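Local coordinates for protein KLLA0C04147p (Kluyveromyces lactis, PDB 5H2D) that binds ergosterol in its OSBP-related domain and, like other members of its family, probably transfers sterols between membranes, at residues G24-R30 against N338-L344; P149-A153 against G165-V169; W347-T351 against H426-G432; S21-Y25 against E130-P134. All coordinates share one frame; numbering follows the deposited sequence.

Interaction 1 (G24-R30 against N338-L344); sequences GYEDKLR and NAPQPHL
Gly24 lays its backbone against Leu344 where two irregular loops of the OSBP-related domain, one from the N-terminal region and one following helix 332-337, run in opposite directions. The CA atoms of Gly24 and Leu344 are 4.3 Å apart, and at the positive phi of Gly24 a side chain would press on the preceding carbonyl and on Leu344 CD1. Tyr25 sets off away from the other loop, but one ring face comes to lie against Leu344, with Leu344 CD1 3.9 Å from the ring centroid in a CH-pi contact. Asp27 carries the polar grip, using both oxygens on His343. Asp27 OD1 accepts from His343 ND1 at 2.6 Å, nearly straight at 170° and in the imidazole plane, while Asp27 OD2 takes the backbone N of His343 on its syn lone pair at 2.9 Å. This two-point hold should fix both carboxylate and imidazole. At Lys28, the carbonyl O receives Gln341 NE2 at 2.8 Å from above its plane; the same nitrogen also bonds a water held by Asp27 O. Arg30 leaves with CG anti to its N (chi1 -179°) and bends at chi3 (75°), which lays the guanidinium over Ala339, the first residue of the inverse gamma turn centred on Pro340. NH1 is salt-bridged to Glu363 and NE bonds to Val335 O; one guanidinium face has Ala339 CA over its centre and Ala339 CB 3.5 Å from Arg30 NE.

Interaction 2 (P149-A153 against G165-V169); sequences PPISA and GESFV
Ser152 and Ser167 form the antiparallel hydrogen-bonded pair of a beta hairpin made by strands 151-157 and 161-173. Their backbone bonds are matched: Ser152 N reaches Ser167 O at 3.0 Å, and Ser167 N returns to Ser152 O at 2.8 Å. Two CA-H...O contacts flank them, the closer running from Ile151 CA to Ser167 O at 3.3 Å. Apolar contacts gather on the face bearing Ile151, Ala153, Glu166 and Phe168. The phenylalanine side chain, with CG anti to the backbone N (chi1 -175°), brings one ring face against Ile151 CD1, 4.2 Å from the centroid and offset toward the rim. Farther along the ring, Phe168 CZ meets CG of Pro149, a proline preceded by a cis peptide bond, at 3.7 Å. The methylene CG of Glu166 packs on Ile151 CG2 at 3.4 Å, while its OE1 is hydrogen-bonded to Trp413 NE1. Water supplies a third kind of link. One molecule lies between the two serine hydroxyls, on the side covered by helix 72-77; Ser152 OG also bonds to Gln144. Where the backbones part, another water links Pro150 O and Val169 N in place of a direct bond, and the side chain of Val169 comes within about 4 Å of the bound ergosterol. The chemistry implies a hairpin with a mainly apolar face that also carries the Glu166 carboxylate, and a serine face whose hydroxyls share a water.

Interaction 3 (W347-T351 against H426-G432); sequences WLPPT and HKLADEG
Leu428 of the C-terminal tail packs against Pro349 and the carbonyl of Trp347. Its CB rests 3.9 Å from Pro349 CA, and because CG stands anti to the carbonyl carbon (chi1 -61°) the chain continues alongside the proline ring, the two side chains pointing the same way. At the tip, CD1 of Leu428 lies 3.8 Å from Pro349 CD and 3.7 Å from the carbonyl O of Trp347. Leu428 also begins a type I beta turn ending at Glu431, and the carbonyls of that turn face Pro350: its CD is 3.2 Å from Leu428 O and its CG 3.3 Å from Ala429 O. At the end of the turn, Thr351 CG2 touches Glu431 O, while a water joins the same carbonyl to Thr351 OG1, which bonds to Thr128 as well. His426 brings NE2 to 3.4 Å from Trp347 CZ3, the six-membered ring of the indole and the imidazole inclined by 31° with centroids 4.8 Å apart. An alanine in place of Trp347 would probably leave the imidazole of His426 without its aromatic neighbour and free to turn. His426 is the C-prime residue of the Schellman motif that ends helix 419-424, so the tail turns from that helix onto the 347-351 loop. Arg423 of the same helix touches Trp347 and Leu428, and Leu348 and Pro349 rest on strand 128-133.

Interaction 4 (S21-Y25 against E130-P134); sequences SFLGY and EYSRP
The ring of Tyr25 overlaps Ser132 on strand 128-133, an edge region of the antiparallel beta structure in the OSBP-related domain. Tyr25 CG stands anti to the carbonyl carbon (chi1 -77°), which turns the ring to the strand. Ser132 CB sits 3.9 Å from the ring centroid, and its carbonyl O lies 3.4 Å above the same face near the rim, on the side turned from Leu344. The phenol extends back toward the start of the strand: Tyr25 OH donates to Glu130 OE1 at 2.6 Å, using the anti lone pair, with ring and carboxylate planes only 26° apart. Arg423 and Tyr419 hold the other oxygen of Glu130, so the carboxylate joins this loop to helix 419-424. A phenylalanine in place of Tyr25 lacks the hydroxyl, which would probably leave Glu130 OE1 without this donor and weaken the tie between loop and strand. Phe22 to Tyr25 make a type II beta turn, with Gly24 third, from which both aromatic side chains reach the strand. Phe22 CD1 approaches Pro134 CA at 3.6 Å, and Pro134 CG meets Tyr25 CB at 3.7 Å. Just before the turn, the hydroxyl of Ser132 donates to Ser21, with Ser132 OG 2.9 Å from Ser21 O.

How the interactions relate
Along the chain, residues 21-30 come first, then 130-134, 149-169, 338-351 and 426-432. Interactions 1, 3 and 4 form one connected region on the same side of the chain's centre. Interactions 1 and 4 share Gly24 and Tyr25, with centres about 9 Å apart; interaction 3, about 15 Å from the centre of interaction 4, touches both through Trp347, whose NE1 meets Gly24 CA. Interaction 2 stands apart, its centre 22 to 26 Å from the others, yet strand 128-133 pairs with 138-146, which pairs with 151-157 of its hairpin. Three contacts thus gather the N-terminal loop and the C-terminal tail around strand 128-133, while interaction 2 belongs to the strands beside the sterol.

Interaction 1 (G24-R30 against N338-L344)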
loop_
_atom_site.group_PDB
_atom_site.type_symbol
_atom_site.label_atom_id
_atom_site.label_comp_id
_atom_site.label_asym_id
_atom_site.label_seq_id
_atom_site.Cartn_x
_atom_site.Cartn_y
_atom_site.Cartn_z
ATOM N N GLY A 24 16.429 13.123 -8.745
ATOM C CA GLY A 24 16.627 13.127 -7.310
ATOM C C GLY A 24 16.732 11.749 -6.691
ATOM O O GLY A 24 16.978 11.645 -5.482
ATOM N N TYR A 25 16.549 10.690 -7.477
ATOM C CA TYR A 25 16.594 9.325 -6.973
ATOM C C TYR A 25 17.904 8.632 -7.328
ATOM O O TYR A 25 17.961 7.400 -7.431
ATOM C CB TYR A 25 15.368 8.553 -7.472
ATOM C CG TYR A 25 14.126 8.936 -6.679
ATOM C CD1 TYR A 25 13.872 8.355 -5.448
ATOM C CD2 TYR A 25 13.242 9.903 -7.145
ATOM C CE1 TYR A 25 12.759 8.713 -4.702
ATOM C CE2 TYR A 25 12.122 10.277 -6.402
ATOM C CZ TYR A 25 11.897 9.667 -5.184
ATOM O OH TYR A 25 10.805 10.029 -4.439
ATOM N N GLU A 26 18.980 9.422 -7.464
ATOM C CA GLU A 26 20.276 8.879 -7.857
ATOM C C GLU A 26 20.940 8.083 -6.740
ATOM O O GLU A 26 21.750 7.192 -7.025
ATOM C CB GLU A 26 21.199 10.011 -8.313
ATOM C CG GLU A 26 20.711 10.749 -9.555
ATOM C CD GLU A 26 19.645 11.800 -9.259
ATOM O OE1 GLU A 26 18.963 12.255 -10.212
ATOM O OE2 GLU A 26 19.500 12.183 -8.081
ATOM N N ASP A 27 20.630 8.379 -5.479
ATOM C CA ASP A 27 21.283 7.688 -4.374
ATOM C C ASP A 27 20.863 6.225 -4.314
ATOM O O ASP A 27 19.720 5.860 -4.616
ATOM C CB ASP A 27 20.957 8.357 -3.035
ATOM C CG ASP A 27 21.359 9.804 -2.999
ATOM O OD1 ASP A 27 22.547 10.107 -3.252
ATOM O OD2 ASP A 27 20.485 10.650 -2.738
ATOM N N LYS A 28 21.805 5.385 -3.901
ATOM C CA LYS A 28 21.503 3.986 -3.640
ATOM C C LYS A 28 20.450 3.869 -2.538
ATOM O O LYS A 28 20.462 4.629 -1.564
ATOM C CB LYS A 28 22.799 3.270 -3.253
ATOM C CG LYS A 28 22.683 1.900 -2.629
ATOM C CD LYS A 28 24.088 1.363 -2.368
ATOM C CE LYS A 28 24.184 0.611 -1.056
ATOM N NZ LYS A 28 23.752 -0.801 -1.194
ATOM N N LEU A 29 19.524 2.926 -2.709
ATOM C CA LEU A 29 18.466 2.725 -1.721
ATOM C C LEU A 29 19.044 2.588 -0.318
ATOM O O LEU A 29 20.061 1.925 -0.104
ATOM C CB LEU A 29 17.658 1.471 -2.061
ATOM C CG LEU A 29 16.873 1.488 -3.368
ATOM C CD1 LEU A 29 16.240 0.141 -3.627
ATOM C CD2 LEU A 29 15.807 2.573 -3.322
ATOM N N ARG A 30 18.367 3.189 0.659
ATOM C CA ARG A 30 18.791 3.030 2.041
ATOM C C ARG A 30 18.704 1.569 2.480
ATOM O O ARG A 30 17.686 0.895 2.268
ATOM C CB ARG A 30 17.936 3.908 2.961
ATOM C CG ARG A 30 18.343 3.803 4.428
ATOM C CD ARG A 30 17.737 4.917 5.247
ATOM N NE ARG A 30 16.305 4.714 5.494
ATOM C CZ ARG A 30 15.632 5.414 6.395
ATOM N NH1 ARG A 30 16.266 6.341 7.115
ATOM N NH2 ARG A 30 14.335 5.174 6.595
ATOM N N ASN A 338 11.229 5.934 4.092
ATOM C CA ASN A 338 11.408 7.188 4.817
ATOM C C ASN A 338 12.851 7.675 4.800
ATOM O O ASN A 338 13.264 8.394 5.719
ATOM C CB ASN A 338 10.920 7.051 6.260
ATOM C CG ASN A 338 10.549 8.394 6.865
ATOM O OD1 ASN A 338 9.943 9.224 6.199
ATOM N ND2 ASN A 338 10.946 8.627 8.123
ATOM N N ALA A 339 13.618 7.318 3.779
ATOM C CA ALA A 339 15.035 7.684 3.722
ATOM C C ALA A 339 15.197 9.132 3.282
ATOM O O ALA A 339 14.725 9.493 2.200
ATOM C CB ALA A 339 15.773 6.771 2.754
ATOM N N PRO A 340 15.871 9.985 4.070
ATOM C CA PRO A 340 16.126 11.380 3.657
ATOM C C PRO A 340 17.341 11.452 2.738
ATOM O O PRO A 340 18.397 12.007 3.082
ATOM C CB PRO A 340 16.353 12.081 4.999
ATOM C CG PRO A 340 17.035 11.033 5.825
ATOM C CD PRO A 340 16.390 9.707 5.422
ATOM N N GLN A 341 17.178 10.859 1.560
ATOM C CA GLN A 341 18.284 10.674 0.624
ATOM C C GLN A 341 18.876 12.025 0.230
ATOM O O GLN A 341 18.133 12.932 -0.171
ATOM C CB GLN A 341 17.802 9.917 -0.617
ATOM C CG GLN A 341 17.233 8.518 -0.334
ATOM C CD GLN A 341 18.292 7.480 0.027
ATOM O OE1 GLN A 341 18.823 7.472 1.132
ATOM N NE2 GLN A 341 18.578 6.581 -0.911
ATOM N N PRO A 342 20.202 12.184 0.296
ATOM C CA PRO A 342 20.803 13.522 0.117
ATOM C C PRO A 342 20.453 14.201 -1.198
ATOM O O PRO A 342 20.188 15.409 -1.203
ATOM C CB PRO A 342 22.314 13.240 0.206
ATOM C CG PRO A 342 22.448 11.920 0.879
ATOM C CD PRO A 342 21.179 11.142 0.647
ATOM N N HIS A 343 20.479 13.476 -2.321
ATOM C CA HIS A 343 20.137 14.069 -3.610
ATOM C C HIS A 343 18.642 14.237 -3.813
ATOM O O HIS A 343 18.238 14.953 -4.733
ATOM C CB HIS A 343 20.711 13.236 -4.759
ATOM C CG HIS A 343 22.198 13.322 -4.874
ATOM N ND1 HIS A 343 23.040 12.350 -4.381
ATOM C CD2 HIS A 343 22.996 14.277 -5.408
ATOM C CE1 HIS A 343 24.294 12.694 -4.615
ATOM N NE2 HIS A 343 24.294 13.861 -5.237
ATOM N N LEU A 344 17.818 13.600 -2.978
ATOM C CA LEU A 344 16.373 13.717 -3.098
ATOM C C LEU A 344 15.829 14.949 -2.384
ATOM O O LEU A 344 14.937 15.627 -2.911
ATOM C CB LEU A 344 15.716 12.448 -2.538
ATOM C CG LEU A 344 14.194 12.452 -2.570
ATOM C CD1 LEU A 344 13.685 12.563 -3.987
ATOM C CD2 LEU A 344 13.662 11.191 -1.913
HETATM O O HOH W 1 17.369 7.242 -3.536
HETATM O O HOH W 2 11.685 3.932 6.195
#

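Interaction 2 (P149-A153 against G165-V169)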
loop_
_atom_site.group_PDB
_atom_site.type_symbol
_atom_site.label_atom_id
_atom_site.label_comp_id
_atom_site.label_asym_id
_atom_site.label_seq_id
_atom_site.Cartn_x
_atom_site.Cartn_y
_atom_site.Cartn_z
ATOM N N PRO A 149 -12.573 11.896 8.371
ATOM C CA PRO A 149 -11.724 10.784 8.797
ATOM C C PRO A 149 -10.420 10.785 8.025
ATOM O O PRO A 149 -10.298 11.509 7.042
ATOM C CB PRO A 149 -12.564 9.561 8.447
ATOM C CG PRO A 149 -13.299 9.989 7.224
ATOM C CD PRO A 149 -13.580 11.461 7.387
ATOM N N PRO A 150 -9.452 9.994 8.478
ATOM C CA PRO A 150 -8.168 9.915 7.764
ATOM C C PRO A 150 -8.331 9.189 6.434
ATOM O O PRO A 150 -8.770 8.032 6.386
ATOM C CB PRO A 150 -7.268 9.141 8.737
ATOM C CG PRO A 150 -8.239 8.316 9.577
ATOM C CD PRO A 150 -9.469 9.198 9.720
ATOM N N ILE A 151 -7.980 9.877 5.346
ATOM C CA ILE A 151 -8.034 9.290 4.010
ATOM C C ILE A 151 -6.798 9.711 3.228
ATOM O O ILE A 151 -6.442 10.895 3.223
ATOM C CB ILE A 151 -9.296 9.718 3.242
ATOM C CG1 ILE A 151 -10.541 9.346 4.043
ATOM C CG2 ILE A 151 -9.315 9.044 1.877
ATOM C CD1 ILE A 151 -11.847 9.784 3.358
ATOM N N SER A 152 -6.173 8.746 2.547
ATOM C CA SER A 152 -5.045 8.971 1.650
ATOM C C SER A 152 -5.489 8.651 0.230
ATOM O O SER A 152 -6.225 7.688 0.008
ATOM C CB SER A 152 -3.851 8.075 2.027
ATOM O OG SER A 152 -3.668 8.002 3.440
ATOM N N ALA A 153 -5.061 9.466 -0.736
ATOM C CA ALA A 153 -5.260 9.167 -2.149
ATOM C C ALA A 153 -3.909 8.841 -2.762
ATOM O O ALA A 153 -2.924 9.518 -2.471
ATOM C CB ALA A 153 -5.878 10.357 -2.887
ATOM N N GLY A 165 -5.710 4.449 -5.853
ATOM C CA GLY A 165 -6.908 4.187 -5.077
ATOM C C GLY A 165 -6.944 5.024 -3.825
ATOM O O GLY A 165 -6.109 5.910 -3.608
ATOM N N GLU A 166 -7.965 4.751 -3.015
ATOM C CA GLU A 166 -8.239 5.499 -1.799
ATOM C C GLU A 166 -7.959 4.607 -0.601
ATOM O O GLU A 166 -8.511 3.509 -0.506
ATOM C CB GLU A 166 -9.701 5.960 -1.767
ATOM C CG GLU A 166 -10.104 6.710 -0.506
ATOM C CD GLU A 166 -11.594 7.032 -0.474
ATOM O OE1 GLU A 166 -11.951 8.222 -0.389
ATOM O OE2 GLU A 166 -12.411 6.094 -0.537
ATOM N N SER A 167 -7.115 5.077 0.314
ATOM C CA SER A 167 -6.895 4.397 1.582
ATOM C C SER A 167 -7.786 5.036 2.641
ATOM O O SER A 167 -7.565 6.180 3.051
ATOM C CB SER A 167 -5.434 4.475 1.996
ATOM O OG SER A 167 -5.265 3.805 3.226
ATOM N N PHE A 168 -8.808 4.298 3.070
ATOM C CA PHE A 168 -9.791 4.757 4.041
ATOM C C PHE A 168 -9.885 3.613 5.046
ATOM O O PHE A 168 -10.639 2.661 4.831
ATOM C CB PHE A 168 -11.116 5.048 3.332
ATOM C CG PHE A 168 -12.185 5.652 4.211
ATOM C CD1 PHE A 168 -12.061 5.676 5.591
ATOM C CD2 PHE A 168 -13.330 6.175 3.637
ATOM C CE1 PHE A 168 -13.069 6.219 6.382
ATOM C CE2 PHE A 168 -14.330 6.728 4.418
ATOM C CZ PHE A 168 -14.201 6.742 5.790
ATOM N N VAL A 169 -9.071 3.678 6.099
ATOM C CA VAL A 169 -8.984 2.606 7.083
ATOM C C VAL A 169 -9.912 2.939 8.239
ATOM O O VAL A 169 -9.740 3.969 8.907
ATOM C CB VAL A 169 -7.542 2.405 7.570
ATOM C CG1 VAL A 169 -7.485 1.281 8.592
ATOM C CG2 VAL A 169 -6.608 2.103 6.388
HETATM O O HOH W 3 -7.158 5.781 6.579
HETATM O O HOH W 4 -10.341 6.485 8.219
HETATM O O HOH W 5 -4.805 5.992 5.040
#

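Interaction 3 (W347-T351 against H426-G432)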
loop_
_atom_site.group_PDB
_atom_site.type_symbol
_atom_site.label_atom_id
_atom_site.label_comp_id
_atom_site.label_asym_id
_atom_site.label_seq_id
_atom_site.Cartn_x
_atom_site.Cartn_y
_atom_site.Cartn_z
ATOM N N TRP A 347 14.515 18.279 -3.990
ATOM C CA TRP A 347 13.365 18.182 -4.879
ATOM C C TRP A 347 12.031 18.181 -4.144
ATOM O O TRP A 347 11.002 18.472 -4.758
ATOM C CB TRP A 347 13.452 16.898 -5.713
ATOM C CG TRP A 347 14.633 16.867 -6.633
ATOM C CD1 TRP A 347 15.867 16.330 -6.376
ATOM C CD2 TRP A 347 14.700 17.420 -7.952
ATOM N NE1 TRP A 347 16.696 16.517 -7.464
ATOM C CE2 TRP A 347 16.003 17.179 -8.441
ATOM C CE3 TRP A 347 13.784 18.096 -8.765
ATOM C CZ2 TRP A 347 16.412 17.593 -9.713
ATOM C CZ3 TRP A 347 14.189 18.501 -10.030
ATOM C CH2 TRP A 347 15.493 18.244 -10.489
ATOM N N LEU A 348 12.028 17.856 -2.863
ATOM C CA LEU A 348 10.771 17.559 -2.194
ATOM C C LEU A 348 9.955 18.811 -1.893
ATOM O O LEU A 348 10.509 19.878 -1.595
ATOM C CB LEU A 348 11.039 16.830 -0.882
ATOM C CG LEU A 348 11.742 15.480 -0.994
ATOM C CD1 LEU A 348 12.082 14.973 0.400
ATOM C CD2 LEU A 348 10.878 14.462 -1.747
ATOM N N PRO A 349 8.635 18.687 -1.897
ATOM C CA PRO A 349 7.785 19.728 -1.320
ATOM C C PRO A 349 7.951 19.743 0.183
ATOM O O PRO A 349 8.362 18.728 0.764
ATOM C CB PRO A 349 6.370 19.275 -1.712
ATOM C CG PRO A 349 6.477 17.767 -1.764
ATOM C CD PRO A 349 7.883 17.460 -2.230
ATOM N N PRO A 350 7.622 20.853 0.852
ATOM C CA PRO A 350 7.738 20.888 2.319
ATOM C C PRO A 350 6.823 19.907 3.022
ATOM O O PRO A 350 6.986 19.704 4.228
ATOM C CB PRO A 350 7.366 22.334 2.680
ATOM C CG PRO A 350 7.385 23.088 1.402
ATOM C CD PRO A 350 7.197 22.140 0.280
ATOM N N THR A 351 5.880 19.304 2.305
ATOM C CA THR A 351 4.911 18.393 2.884
ATOM C C THR A 351 5.355 16.936 2.869
ATOM O O THR A 351 4.622 16.096 3.394
ATOM C CB THR A 351 3.585 18.501 2.128
ATOM O OG1 THR A 351 3.835 18.268 0.736
ATOM C CG2 THR A 351 2.932 19.881 2.338
ATOM N N HIS A 426 11.012 22.965 -10.015
ATOM C CA HIS A 426 11.433 23.590 -8.763
ATOM C C HIS A 426 10.408 24.598 -8.259
ATOM O O HIS A 426 10.759 25.672 -7.756
ATOM C CB HIS A 426 12.812 24.239 -8.927
ATOM C CG HIS A 426 13.835 23.299 -9.476
ATOM N ND1 HIS A 426 14.315 23.388 -10.765
ATOM C CD2 HIS A 426 14.424 22.211 -8.928
ATOM C CE1 HIS A 426 15.179 22.411 -10.976
ATOM N NE2 HIS A 426 15.262 21.683 -9.877
ATOM N N LYS A 427 9.125 24.242 -8.375
ATOM C CA LYS A 427 8.032 25.142 -8.031
ATOM C C LYS A 427 7.296 24.728 -6.759
ATOM O O LYS A 427 6.173 25.180 -6.529
ATOM C CB LYS A 427 7.044 25.239 -9.195
ATOM C CG LYS A 427 7.610 25.917 -10.436
ATOM C CD LYS A 427 7.932 27.367 -10.138
ATOM C CE LYS A 427 8.275 28.148 -11.401
ATOM N NZ LYS A 427 8.482 29.598 -11.099
ATOM N N LEU A 428 7.906 23.897 -5.916
ATOM C CA LEU A 428 7.195 23.347 -4.763
ATOM C C LEU A 428 7.506 24.048 -3.443
ATOM O O LEU A 428 6.860 23.741 -2.433
ATOM C CB LEU A 428 7.508 21.853 -4.622
ATOM C CG LEU A 428 7.105 20.947 -5.782
ATOM C CD1 LEU A 428 7.470 19.505 -5.464
ATOM C CD2 LEU A 428 5.604 21.090 -6.038
ATOM N N ALA A 429 8.440 25.003 -3.421
ATOM C CA ALA A 429 8.976 25.477 -2.146
ATOM C C ALA A 429 7.902 26.049 -1.230
ATOM O O ALA A 429 8.064 26.030 -0.004
ATOM C CB ALA A 429 10.069 26.515 -2.389
ATOM N N ASP A 430 6.806 26.566 -1.781
ATOM C CA ASP A 430 5.739 27.114 -0.953
ATOM C C ASP A 430 4.443 26.315 -1.070
ATOM O O ASP A 430 3.355 26.842 -0.822
ATOM C CB ASP A 430 5.501 28.586 -1.288
ATOM C CG ASP A 430 6.138 29.526 -0.269
ATOM O OD1 ASP A 430 6.223 29.149 0.919
ATOM O OD2 ASP A 430 6.551 30.641 -0.655
ATOM N N GLU A 431 4.544 25.035 -1.437
ATOM C CA GLU A 431 3.373 24.161 -1.548
ATOM C C GLU A 431 3.139 23.449 -0.214
ATOM O O GLU A 431 3.366 22.248 -0.059
ATOM C CB GLU A 431 3.553 23.165 -2.685
ATOM C CG GLU A 431 3.529 23.783 -4.082
ATOM C CD GLU A 431 2.149 24.260 -4.501
ATOM O OE1 GLU A 431 2.013 24.770 -5.634
ATOM O OE2 GLU A 431 1.193 24.121 -3.709
ATOM N N GLY A 432 2.683 24.219 0.759
ATOM C CA GLY A 432 2.310 23.661 2.044
ATOM C C GLY A 432 3.294 24.035 3.145
ATOM O O GLY A 432 4.491 24.256 2.905
HETATM O O HOH W 6 2.549 19.628 -1.390
#

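Interaction 4 (S21-Y25 against E130-P134)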
loop_
_atom_site.group_PDB
_atom_site.type_symbol
_atom_site.label_atom_id
_atom_site.label_comp_id
_atom_site.label_asym_id
_atom_site.label_seq_id
_atom_site.Cartn_x
_atom_site.Cartn_y
_atom_site.Cartn_z
ATOM N N SER A 21 10.390 12.223 -13.524
ATOM C CA SER A 21 9.893 11.401 -12.421
ATOM C C SER A 21 11.005 10.769 -11.599
ATOM O O SER A 21 10.776 10.395 -10.443
ATOM C CB SER A 21 8.989 10.309 -12.989
ATOM O OG SER A 21 8.000 10.883 -13.816
ATOM N N PHE A 22 12.196 10.614 -12.159
ATOM C CA PHE A 22 13.271 9.929 -11.464
ATOM C C PHE A 22 14.373 10.874 -11.023
ATOM O O PHE A 22 15.329 10.435 -10.375
ATOM C CB PHE A 22 13.806 8.809 -12.359
ATOM C CG PHE A 22 12.713 7.930 -12.882
ATOM C CD1 PHE A 22 12.045 7.067 -12.025
ATOM C CD2 PHE A 22 12.292 8.020 -14.197
ATOM C CE1 PHE A 22 11.014 6.280 -12.484
ATOM C CE2 PHE A 22 11.248 7.238 -14.662
ATOM C CZ PHE A 22 10.608 6.359 -13.802
ATOM N N LEU A 23 14.239 12.164 -11.320
ATOM C CA LEU A 23 15.196 13.141 -10.824
ATOM C C LEU A 23 15.223 13.127 -9.303
ATOM O O LEU A 23 14.170 13.123 -8.653
ATOM C CB LEU A 23 14.838 14.535 -11.326
ATOM C CG LEU A 23 14.824 14.679 -12.840
ATOM C CD1 LEU A 23 14.223 16.014 -13.220
ATOM C CD2 LEU A 23 16.241 14.528 -13.399
ATOM N N GLY A 24 16.429 13.123 -8.745
ATOM C CA GLY A 24 16.627 13.127 -7.310
ATOM C C GLY A 24 16.732 11.749 -6.691
ATOM O O GLY A 24 16.978 11.645 -5.482
ATOM N N TYR A 25 16.549 10.690 -7.477
ATOM C CA TYR A 25 16.594 9.325 -6.973
ATOM C C TYR A 25 17.904 8.632 -7.328
ATOM O O TYR A 25 17.961 7.400 -7.431
ATOM C CB TYR A 25 15.368 8.553 -7.472
ATOM C CG TYR A 25 14.126 8.936 -6.679
ATOM C CD1 TYR A 25 13.872 8.355 -5.448
ATOM C CD2 TYR A 25 13.242 9.903 -7.145
ATOM C CE1 TYR A 25 12.759 8.713 -4.702
ATOM C CE2 TYR A 25 12.122 10.277 -6.402
ATOM C CZ TYR A 25 11.897 9.667 -5.184
ATOM O OH TYR A 25 10.805 10.029 -4.439
ATOM N N GLU A 130 6.198 10.932 -1.854
ATOM C CA GLU A 130 6.575 10.478 -3.183
ATOM C C GLU A 130 7.620 9.382 -3.076
ATOM O O GLU A 130 8.392 9.330 -2.112
ATOM C CB GLU A 130 7.140 11.626 -4.015
ATOM C CG GLU A 130 8.365 12.260 -3.382
ATOM C CD GLU A 130 9.194 13.049 -4.397
ATOM O OE1 GLU A 130 10.187 12.478 -4.897
ATOM O OE2 GLU A 130 8.816 14.212 -4.695
ATOM N N TYR A 131 7.636 8.498 -4.070
ATOM C CA TYR A 131 8.635 7.431 -4.113
ATOM C C TYR A 131 8.733 6.941 -5.550
ATOM O O TYR A 131 7.767 6.389 -6.088
ATOM C CB TYR A 131 8.252 6.299 -3.160
ATOM C CG TYR A 131 9.203 5.127 -3.043
ATOM C CD1 TYR A 131 10.316 5.197 -2.210
ATOM C CD2 TYR A 131 8.946 3.929 -3.703
ATOM C CE1 TYR A 131 11.172 4.112 -2.066
ATOM C CE2 TYR A 131 9.793 2.831 -3.560
ATOM C CZ TYR A 131 10.898 2.932 -2.744
ATOM O OH TYR A 131 11.724 1.850 -2.596
ATOM N N SER A 132 9.889 7.151 -6.174
ATOM C CA SER A 132 10.115 6.658 -7.524
ATOM C C SER A 132 11.243 5.643 -7.508
ATOM O O SER A 132 12.154 5.707 -6.675
ATOM C CB SER A 132 10.448 7.802 -8.481
ATOM O OG SER A 132 9.365 8.710 -8.570
ATOM N N ARG A 133 11.169 4.685 -8.434
ATOM C CA ARG A 133 12.177 3.634 -8.537
ATOM C C ARG A 133 12.696 3.638 -9.966
ATOM O O ARG A 133 12.099 3.020 -10.857
ATOM C CB ARG A 133 11.600 2.281 -8.135
ATOM C CG ARG A 133 11.415 2.125 -6.617
ATOM C CD ARG A 133 12.733 2.010 -5.876
ATOM N NE ARG A 133 13.406 0.764 -6.228
ATOM C CZ ARG A 133 13.349 -0.357 -5.521
ATOM N NH1 ARG A 133 12.662 -0.409 -4.384
ATOM N NH2 ARG A 133 13.985 -1.440 -5.951
ATOM N N PRO A 134 13.804 4.344 -10.222
ATOM C CA PRO A 134 14.365 4.349 -11.582
ATOM C C PRO A 134 14.630 2.949 -12.105
ATOM O O PRO A 134 14.433 2.685 -13.298
ATOM C CB PRO A 134 15.666 5.147 -11.416
ATOM C CG PRO A 134 15.460 5.987 -10.182
ATOM C CD PRO A 134 14.581 5.171 -9.281
#